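Local coordinates for protein arginine kinase (Cydia pomonella granulosis virus, PDB 6VVG) that is probably a serine/threonine protein kinase that transfers phosphate from ATP to protein hydroxyls, and here holds AMP in its nucleotide pocket, at residues Y173-V178 against I226-M231; Y211-I215 against L234-P240. All blocks are in the same frame, centred on the assembly; numbering follows the deposited sequence.

Contact 1 (Y173-V178 against I226-M231); sequences YDGTTV and IEPKDM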
ATOM      1  N   TYR A 173       0.211 -17.475  -5.428  1.00 15.14           N
ATOM      2  CA  TYR A 173       1.364 -18.253  -4.980  1.00 17.01           C
ATOM      3  C   TYR A 173       2.678 -17.500  -5.223  1.00 17.13           C
ATOM      4  O   TYR A 173       3.552 -17.932  -5.972  1.00 21.13           O
ATOM      5  CB  TYR A 173       1.374 -19.604  -5.685  1.00 16.61           C
ATOM      6  CG  TYR A 173       0.313 -20.581  -5.234  1.00 16.41           C
ATOM      7  CD1 TYR A 173      -0.262 -20.492  -3.973  1.00 16.32           C
ATOM      8  CD2 TYR A 173      -0.106 -21.607  -6.073  1.00 18.14           C
ATOM      9  CE1 TYR A 173      -1.228 -21.396  -3.560  1.00 13.45           C
ATOM     10  CE2 TYR A 173      -1.068 -22.519  -5.668  1.00 20.77           C
ATOM     11  CZ  TYR A 173      -1.622 -22.410  -4.409  1.00 16.52           C
ATOM     12  OH  TYR A 173      -2.580 -23.309  -4.001  1.00 13.76           O
ATOM     13  N   ASP A 174       2.803 -16.350  -4.569  1.00 15.58           N
ATOM     14  CA  ASP A 174       4.065 -15.622  -4.558  1.00 13.20           C
ATOM     15  C   ASP A 174       4.878 -16.014  -3.326  1.00 14.02           C
ATOM     16  O   ASP A 174       4.346 -16.505  -2.330  1.00 16.91           O
ATOM     17  CB  ASP A 174       3.821 -14.111  -4.595  1.00 13.16           C
ATOM     18  CG  ASP A 174       3.084 -13.595  -3.371  1.00 15.12           C
ATOM     19  OD1 ASP A 174       2.485 -14.404  -2.630  1.00 13.59           O
ATOM     20  OD2 ASP A 174       3.099 -12.364  -3.157  1.00 12.45           O
ATOM     21  N   GLY A 175       6.187 -15.819  -3.416  1.00 12.19           N
ATOM     22  CA  GLY A 175       7.064 -16.174  -2.316  1.00 19.72           C
ATOM     23  C   GLY A 175       7.580 -17.595  -2.419  1.00 13.63           C
ATOM     24  O   GLY A 175       7.601 -18.215  -3.487  1.00 14.81           O
ATOM     25  N   THR A 176       7.993 -18.126  -1.272  1.00 14.66           N
ATOM     26  CA  THR A 176       8.656 -19.424  -1.207  1.00 11.94           C
ATOM     27  C   THR A 176       7.687 -20.485  -0.701  1.00 19.06           C
ATOM     28  O   THR A 176       7.188 -20.400   0.428  1.00 15.17           O
ATOM     29  CB  THR A 176       9.891 -19.357  -0.311  1.00 19.55           C
ATOM     30  OG1 THR A 176      10.689 -18.226  -0.681  1.00 27.16           O
ATOM     31  CG2 THR A 176      10.725 -20.626  -0.440  1.00 21.36           C
ATOM     32  N   THR A 177       7.472 -21.513  -1.525  1.00 13.42           N
ATOM     33  CA  THR A 177       6.439 -22.505  -1.259  1.00 14.24           C
ATOM     34  C   THR A 177       6.600 -23.145   0.113  1.00 16.36           C
ATOM     35  O   THR A 177       5.611 -23.375   0.815  1.00 15.25           O
ATOM     36  CB  THR A 177       6.474 -23.573  -2.354  1.00 14.22           C
ATOM     37  OG1 THR A 177       6.354 -22.947  -3.639  1.00 19.12           O
ATOM     38  CG2 THR A 177       5.361 -24.590  -2.170  1.00 18.61           C
ATOM     39  N   VAL A 178       7.836 -23.428   0.521  1.00  8.07           N
ATOM     40  CA  VAL A 178       8.046 -24.235   1.718  1.00 11.43           C
ATOM     41  C   VAL A 178       7.789 -23.428   2.985  1.00 14.18           C
ATOM     42  O   VAL A 178       7.875 -23.961   4.098  1.00 11.67           O
ATOM     43  CB  VAL A 178       9.461 -24.842   1.747  1.00 17.13           C
ATOM     44  CG1 VAL A 178       9.623 -25.890   0.649  1.00 21.80           C
ATOM     45  CG2 VAL A 178      10.521 -23.753   1.610  1.00 13.72           C
ATOM     46  N   ILE A 226       8.567 -28.832  -6.029  1.00 40.86           N
ATOM     47  CA  ILE A 226       7.627 -28.865  -4.916  1.00 38.18           C
ATOM     48  C   ILE A 226       6.538 -27.824  -5.142  1.00 22.96           C
ATOM     49  O   ILE A 226       6.821 -26.659  -5.449  1.00 30.12           O
ATOM     50  CB  ILE A 226       8.359 -28.633  -3.587  1.00 30.19           C
ATOM     51  CG1 ILE A 226       7.468 -29.040  -2.413  1.00 28.49           C
ATOM     52  CG2 ILE A 226       8.763 -27.173  -3.441  1.00 47.97           C
ATOM     53  CD1 ILE A 226       7.201 -30.526  -2.319  1.00 32.13           C
ATOM     54  N   GLU A 227       5.286 -28.244  -4.991  1.00 20.76           N
ATOM     55  CA  GLU A 227       4.149 -27.385  -5.265  1.00 24.83           C
ATOM     56  C   GLU A 227       3.340 -27.145  -3.998  1.00 20.13           C
ATOM     57  O   GLU A 227       3.366 -27.963  -3.071  1.00 16.61           O
ATOM     58  CB  GLU A 227       3.241 -28.001  -6.334  1.00 26.67           C
ATOM     59  CG  GLU A 227       3.878 -28.091  -7.714  1.00 30.28           C
ATOM     60  CD  GLU A 227       4.200 -26.728  -8.308  1.00 39.82           C
ATOM     61  OE1 GLU A 227       3.906 -25.703  -7.657  1.00 49.54           O
ATOM     62  OE2 GLU A 227       4.742 -26.680  -9.431  1.00 56.76           O
ATOM     63  N   PRO A 228       2.609 -26.029  -3.932  1.00 15.08           N
ATOM     64  CA  PRO A 228       1.850 -25.732  -2.702  1.00 15.99           C
ATOM     65  C   PRO A 228       1.041 -26.903  -2.154  1.00 13.21           C
ATOM     66  O   PRO A 228       1.059 -27.152  -0.939  1.00 13.57           O
ATOM     67  CB  PRO A 228       0.949 -24.566  -3.143  1.00 17.24           C
ATOM     68  CG  PRO A 228       1.811 -23.809  -4.146  1.00 22.21           C
ATOM     69  CD  PRO A 228       2.553 -24.917  -4.909  1.00 13.27           C
ATOM     70  N   LYS A 229       0.299 -27.610  -3.008  1.00  8.92           N
ATOM     71  CA  LYS A 229      -0.545 -28.693  -2.524  1.00  7.75           C
ATOM     72  C   LYS A 229       0.271 -29.892  -2.058  1.00 13.94           C
ATOM     73  O   LYS A 229      -0.234 -30.701  -1.275  1.00 13.47           O
ATOM     74  CB  LYS A 229      -1.533 -29.106  -3.616  1.00 11.43           C
ATOM     75  CG  LYS A 229      -2.703 -28.141  -3.777  1.00 11.76           C
ATOM     76  CD  LYS A 229      -3.619 -28.170  -2.561  1.00 13.86           C
ATOM     77  CE  LYS A 229      -4.621 -27.018  -2.584  1.00 10.69           C
ATOM     78  NZ  LYS A 229      -5.665 -27.186  -3.643  1.00 12.48           N
ATOM     79  N   ASP A 230       1.520 -30.020  -2.514  1.00 13.20           N
ATOM     80  CA  ASP A 230       2.397 -31.063  -1.994  1.00 16.01           C
ATOM     81  C   ASP A 230       2.781 -30.819  -0.540  1.00 13.00           C
ATOM     82  O   ASP A 230       3.203 -31.757   0.146  1.00 13.92           O
ATOM     83  CB  ASP A 230       3.668 -31.162  -2.839  1.00  9.01           C
ATOM     84  CG  ASP A 230       3.393 -31.595  -4.264  1.00 21.31           C
ATOM     85  OD1 ASP A 230       2.595 -32.534  -4.458  1.00 21.07           O
ATOM     86  OD2 ASP A 230       3.982 -30.996  -5.189  1.00 31.08           O
ATOM     87  N   MET A 231       2.658 -29.580  -0.058  1.00 17.25           N
ATOM     88  CA  MET A 231       3.010 -29.298   1.328  1.00 11.34           C
ATOM     89  C   MET A 231       1.966 -29.846   2.292  1.00 16.16           C
ATOM     90  O   MET A 231       2.304 -30.216   3.423  1.00 14.15           O
ATOM     91  CB  MET A 231       3.166 -27.792   1.544  1.00 13.96           C
ATOM     92  CG  MET A 231       4.288 -27.136   0.759  1.00 17.95           C
ATOM     93  SD  MET A 231       5.893 -27.929   0.960  1.00 15.07           S
ATOM     94  CE  MET A 231       6.122 -27.848   2.736  1.00 11.38           C
TER
HETATM   95  O   HOH W   1       8.431 -24.123  -5.364  1.00 38.14           O
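Thr177 OG1 and the carbonyl O of Ile226 are joined by one water, 2.9 Å from Thr177 OG1; the water donates a hydrogen bond to Ile226 O. The bridge ties the P+1 loop of the protein kinase fold, where the neighbouring Thr176 bonds to Lys143, to the start of helix 228-235, the kinase helix G. Thr177 uses both of its branches: with chi1 at -55° the hydroxyl meets the water, while CG2, anti to the backbone N, packs 3.6 Å from Pro228 N. Proline suits this first helical turn, where its missing N-H costs nothing, and its ring offers C-H groups to Tyr173. Pro228 CG sits over the centre of the tyrosine ring in a CH-pi contact, 3.5 Å from the centroid and 11° off the normal. Tyr173 OH reaches beyond, to a hydrogen bond with Ile185 O, and the ring also stacks with His187. The turn itself is tied by Glu227 N, which donates to Asp230 OD2 (3.1 Å) on the anti side of the carboxylate. Deeper in, Met231, bent at chi2 and chi3, sets its SD 4.3 Å from Val178 CG1.

Contact 2 (Y211-I215 against L234-P240); sequences YPFDI and LYSKPLP
The backbones come nearest where the CA atoms of Phe213 and Leu234 lie 6.1 Å apart, and just beyond, segment 211-215 folds into an inverse gamma turn at Asp214, with a weak hydrogen bond from Ile215 N to Phe213 O. A water spans the gap, accepting from Asp214 N (3.0 Å) and donating to Leu234 O (2.9 Å); Leu234 O also takes the N-H of Lys237, so the water and a backbone N-H both donate to this carbonyl. Phe213 is the apolar centre. Its CG, anti to the carbonyl carbon (chi1 -52°), puts the ring between Pro212 CB over one face and Tyr235 on the opposite one, where the edge of the tyrosine approaches in an edge-to-face pair with centroids 4.5 Å apart and planes at 52°. A flat, wholly apolar ring suits this slot, whereas Tyr235 OH is hydrogen-bonded to Phe180 O. Leu239 CD1 reaches both Pro212 CB (3.6 Å) and Phe213 CE1 (3.9 Å), while Leu234 CD2 packs 3.6 Å from Asp214 O. Farther out, among exposed residues, the extended Lys237 brings NZ to 3.8 Å from Asp214 OD2, a long salt bridge. Behind this cluster runs helix 192-208, whose Trp197 meets both Phe213 and Tyr235 and whose Tyr204 touches Pro212 and Leu239; helix 247-256 adds Val253 and Arg254 against Leu239.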
ATOM      1  N   TYR A 211      14.797 -27.950   8.909  1.00 15.66           N
ATOM      2  CA  TYR A 211      13.485 -27.562   8.405  1.00 12.39           C
ATOM      3  C   TYR A 211      12.412 -28.458   9.023  1.00 16.95           C
ATOM      4  O   TYR A 211      12.600 -29.675   9.120  1.00 13.01           O
ATOM      5  CB  TYR A 211      13.462 -27.663   6.876  1.00 14.59           C
ATOM      6  CG  TYR A 211      12.140 -27.318   6.236  1.00 10.19           C
ATOM      7  CD1 TYR A 211      11.766 -25.997   6.026  1.00 16.37           C
ATOM      8  CD2 TYR A 211      11.270 -28.316   5.838  1.00 15.01           C
ATOM      9  CE1 TYR A 211      10.548 -25.686   5.446  1.00 11.53           C
ATOM     10  CE2 TYR A 211      10.057 -28.018   5.257  1.00 17.47           C
ATOM     11  CZ  TYR A 211       9.699 -26.703   5.066  1.00 11.72           C
ATOM     12  OH  TYR A 211       8.483 -26.411   4.488  1.00 18.77           O
ATOM     13  N   PRO A 212      11.290 -27.884   9.466  1.00 13.62           N
ATOM     14  CA  PRO A 212      10.339 -28.693  10.252  1.00 10.51           C
ATOM     15  C   PRO A 212       9.812 -29.924   9.531  1.00 11.02           C
ATOM     16  O   PRO A 212       9.718 -30.993  10.146  1.00 19.76           O
ATOM     17  CB  PRO A 212       9.209 -27.698  10.575  1.00 10.44           C
ATOM     18  CG  PRO A 212       9.403 -26.530   9.596  1.00 11.54           C
ATOM     19  CD  PRO A 212      10.895 -26.463   9.401  1.00 13.48           C
ATOM     20  N   PHE A 213       9.457 -29.814   8.255  1.00 13.87           N
ATOM     21  CA  PHE A 213       8.677 -30.840   7.578  1.00 15.05           C
ATOM     22  C   PHE A 213       9.551 -31.697   6.667  1.00 16.77           C
ATOM     23  O   PHE A 213      10.719 -31.402   6.411  1.00 18.18           O
ATOM     24  CB  PHE A 213       7.535 -30.183   6.798  1.00 12.26           C
ATOM     25  CG  PHE A 213       6.701 -29.251   7.636  1.00  9.15           C
ATOM     26  CD1 PHE A 213       5.919 -29.744   8.669  1.00 12.65           C
ATOM     27  CD2 PHE A 213       6.709 -27.885   7.406  1.00 11.42           C
ATOM     28  CE1 PHE A 213       5.159 -28.896   9.450  1.00 11.77           C
ATOM     29  CE2 PHE A 213       5.948 -27.031   8.186  1.00  9.32           C
ATOM     30  CZ  PHE A 213       5.173 -27.540   9.207  1.00  7.46           C
ATOM     31  N   ASP A 214       8.948 -32.779   6.171  1.00 18.98           N
ATOM     32  CA  ASP A 214       9.684 -33.920   5.625  1.00 23.87           C
ATOM     33  C   ASP A 214       9.927 -33.729   4.132  1.00 22.83           C
ATOM     34  O   ASP A 214       9.206 -34.244   3.275  1.00 34.02           O
ATOM     35  CB  ASP A 214       8.910 -35.204   5.904  1.00 23.69           C
ATOM     36  CG  ASP A 214       9.764 -36.455   5.805  1.00 35.23           C
ATOM     37  OD1 ASP A 214      10.988 -36.340   5.602  1.00 26.02           O
ATOM     38  OD2 ASP A 214       9.194 -37.564   5.929  1.00 33.77           O
ATOM     39  N   ILE A 215      10.999 -32.999   3.819  1.00 23.14           N
ATOM     40  CA  ILE A 215      11.455 -32.852   2.445  1.00 28.14           C
ATOM     41  C   ILE A 215      12.979 -32.864   2.412  1.00 37.35           C
ATOM     42  O   ILE A 215      13.650 -32.705   3.433  1.00 37.53           O
ATOM     43  CB  ILE A 215      10.932 -31.559   1.780  1.00 34.24           C
ATOM     44  CG1 ILE A 215      11.458 -30.322   2.510  1.00 26.77           C
ATOM     45  CG2 ILE A 215       9.413 -31.540   1.748  1.00 37.49           C
ATOM     46  CD1 ILE A 215      11.012 -29.004   1.888  1.00 41.15           C
ATOM     47  N   LEU A 234       2.493 -33.092   4.100  1.00 16.89           N
ATOM     48  CA  LEU A 234       3.610 -32.976   5.028  1.00 15.84           C
ATOM     49  C   LEU A 234       3.174 -32.330   6.335  1.00 16.99           C
ATOM     50  O   LEU A 234       3.588 -32.764   7.417  1.00 11.99           O
ATOM     51  CB  LEU A 234       4.733 -32.173   4.377  1.00 17.76           C
ATOM     52  CG  LEU A 234       5.228 -32.771   3.060  1.00 20.45           C
ATOM     53  CD1 LEU A 234       6.376 -31.963   2.488  1.00 21.90           C
ATOM     54  CD2 LEU A 234       5.645 -34.229   3.261  1.00 17.51           C
ATOM     55  N   TYR A 235       2.330 -31.298   6.259  1.00 12.93           N
ATOM     56  CA  TYR A 235       1.836 -30.660   7.472  1.00 14.16           C
ATOM     57  C   TYR A 235       1.001 -31.614   8.319  1.00 15.26           C
ATOM     58  O   TYR A 235       0.803 -31.358   9.511  1.00 14.22           O
ATOM     59  CB  TYR A 235       1.006 -29.423   7.119  1.00 11.82           C
ATOM     60  CG  TYR A 235       1.765 -28.339   6.380  1.00 10.87           C
ATOM     61  CD1 TYR A 235       3.152 -28.339   6.327  1.00  7.37           C
ATOM     62  CD2 TYR A 235       1.088 -27.316   5.733  1.00 12.23           C
ATOM     63  CE1 TYR A 235       3.844 -27.352   5.652  1.00 11.75           C
ATOM     64  CE2 TYR A 235       1.770 -26.324   5.052  1.00 10.34           C
ATOM     65  CZ  TYR A 235       3.145 -26.346   5.015  1.00 16.66           C
ATOM     66  OH  TYR A 235       3.821 -25.356   4.338  1.00 12.31           O
ATOM     67  N   SER A 236       0.513 -32.707   7.732  1.00 10.05           N
ATOM     68  CA  SER A 236      -0.286 -33.677   8.469  1.00 15.55           C
ATOM     69  C   SER A 236       0.557 -34.654   9.281  1.00 20.08           C
ATOM     70  O   SER A 236       0.002 -35.370  10.118  1.00 20.19           O
ATOM     71  CB  SER A 236      -1.174 -34.470   7.507  1.00 16.96           C
ATOM     72  OG  SER A 236      -2.267 -33.694   7.050  1.00 21.79           O
ATOM     73  N   LYS A 237       1.863 -34.711   9.054  1.00 19.99           N
ATOM     74  CA  LYS A 237       2.734 -35.618   9.787  1.00 10.10           C
ATOM     75  C   LYS A 237       3.200 -34.981  11.086  1.00 17.93           C
ATOM     76  O   LYS A 237       3.156 -33.759  11.246  1.00 20.50           O
ATOM     77  CB  LYS A 237       3.938 -36.000   8.929  1.00 12.79           C
ATOM     78  CG  LYS A 237       3.585 -36.383   7.500  1.00 20.45           C
ATOM     79  CD  LYS A 237       4.761 -37.048   6.791  1.00 31.68           C
ATOM     80  CE  LYS A 237       4.417 -37.395   5.347  1.00 48.44           C
ATOM     81  NZ  LYS A 237       5.632 -37.665   4.522  1.00 53.81           N
ATOM     82  N   PRO A 238       3.626 -35.789  12.055  1.00 20.22           N
ATOM     83  CA  PRO A 238       4.067 -35.223  13.337  1.00 14.91           C
ATOM     84  C   PRO A 238       5.246 -34.269  13.169  1.00 12.55           C
ATOM     85  O   PRO A 238       6.158 -34.506  12.374  1.00 16.45           O
ATOM     86  CB  PRO A 238       4.463 -36.460  14.156  1.00 22.68           C
ATOM     87  CG  PRO A 238       3.616 -37.588  13.569  1.00 24.79           C
ATOM     88  CD  PRO A 238       3.567 -37.266  12.078  1.00 22.14           C
ATOM     89  N   LEU A 239       5.223 -33.189  13.943  1.00 14.46           N
ATOM     90  CA  LEU A 239       6.364 -32.281  14.012  1.00 14.22           C
ATOM     91  C   LEU A 239       7.449 -32.898  14.877  1.00 16.47           C
ATOM     92  O   LEU A 239       7.196 -33.208  16.049  1.00 19.81           O
ATOM     93  CB  LEU A 239       5.940 -30.936  14.586  1.00 16.84           C
ATOM     94  CG  LEU A 239       6.928 -29.786  14.385  1.00 18.40           C
ATOM     95  CD1 LEU A 239       6.993 -29.413  12.897  1.00 21.31           C
ATOM     96  CD2 LEU A 239       6.570 -28.572  15.230  1.00 17.42           C
ATOM     97  N   PRO A 240       8.661 -33.109  14.354  1.00 24.30           N
ATOM     98  CA  PRO A 240       9.709 -33.726  15.177  1.00 13.75           C
ATOM     99  C   PRO A 240      10.038 -32.892  16.408  1.00 20.37           C
ATOM    100  O   PRO A 240      10.117 -31.663  16.352  1.00 20.28           O
ATOM    101  CB  PRO A 240      10.910 -33.812  14.226  1.00 21.34           C
ATOM    102  CG  PRO A 240      10.315 -33.802  12.841  1.00 23.88           C
ATOM    103  CD  PRO A 240       9.071 -32.945  12.945  1.00 20.83           C
TER
HETATM  104  O   HOH W   2       6.399 -33.546   7.494  1.00 10.47           O

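How the contacts relate
Contacts 1 and 2 share helix 228-235, the first using its start and the second its last residues and the chain beyond, and their centres are about 14 Å apart in the C-terminal lobe, away from the AMP pocket. Along the chain their segments alternate: 173-178, 211-215, 226-231, then 234-240. The two meet directly: Tyr211 OH lies 2.6 Å from Val178 O, a probable hydrogen bond, and Ile215 CD1 packs 3.6 Å from Val178 CG1. One short helix is thus held against the end of the activation segment, including the P+1 loop, and against the chain following helix 192-208, joining the region that in kinases usually faces the peptide substrate to the lobe's helical core.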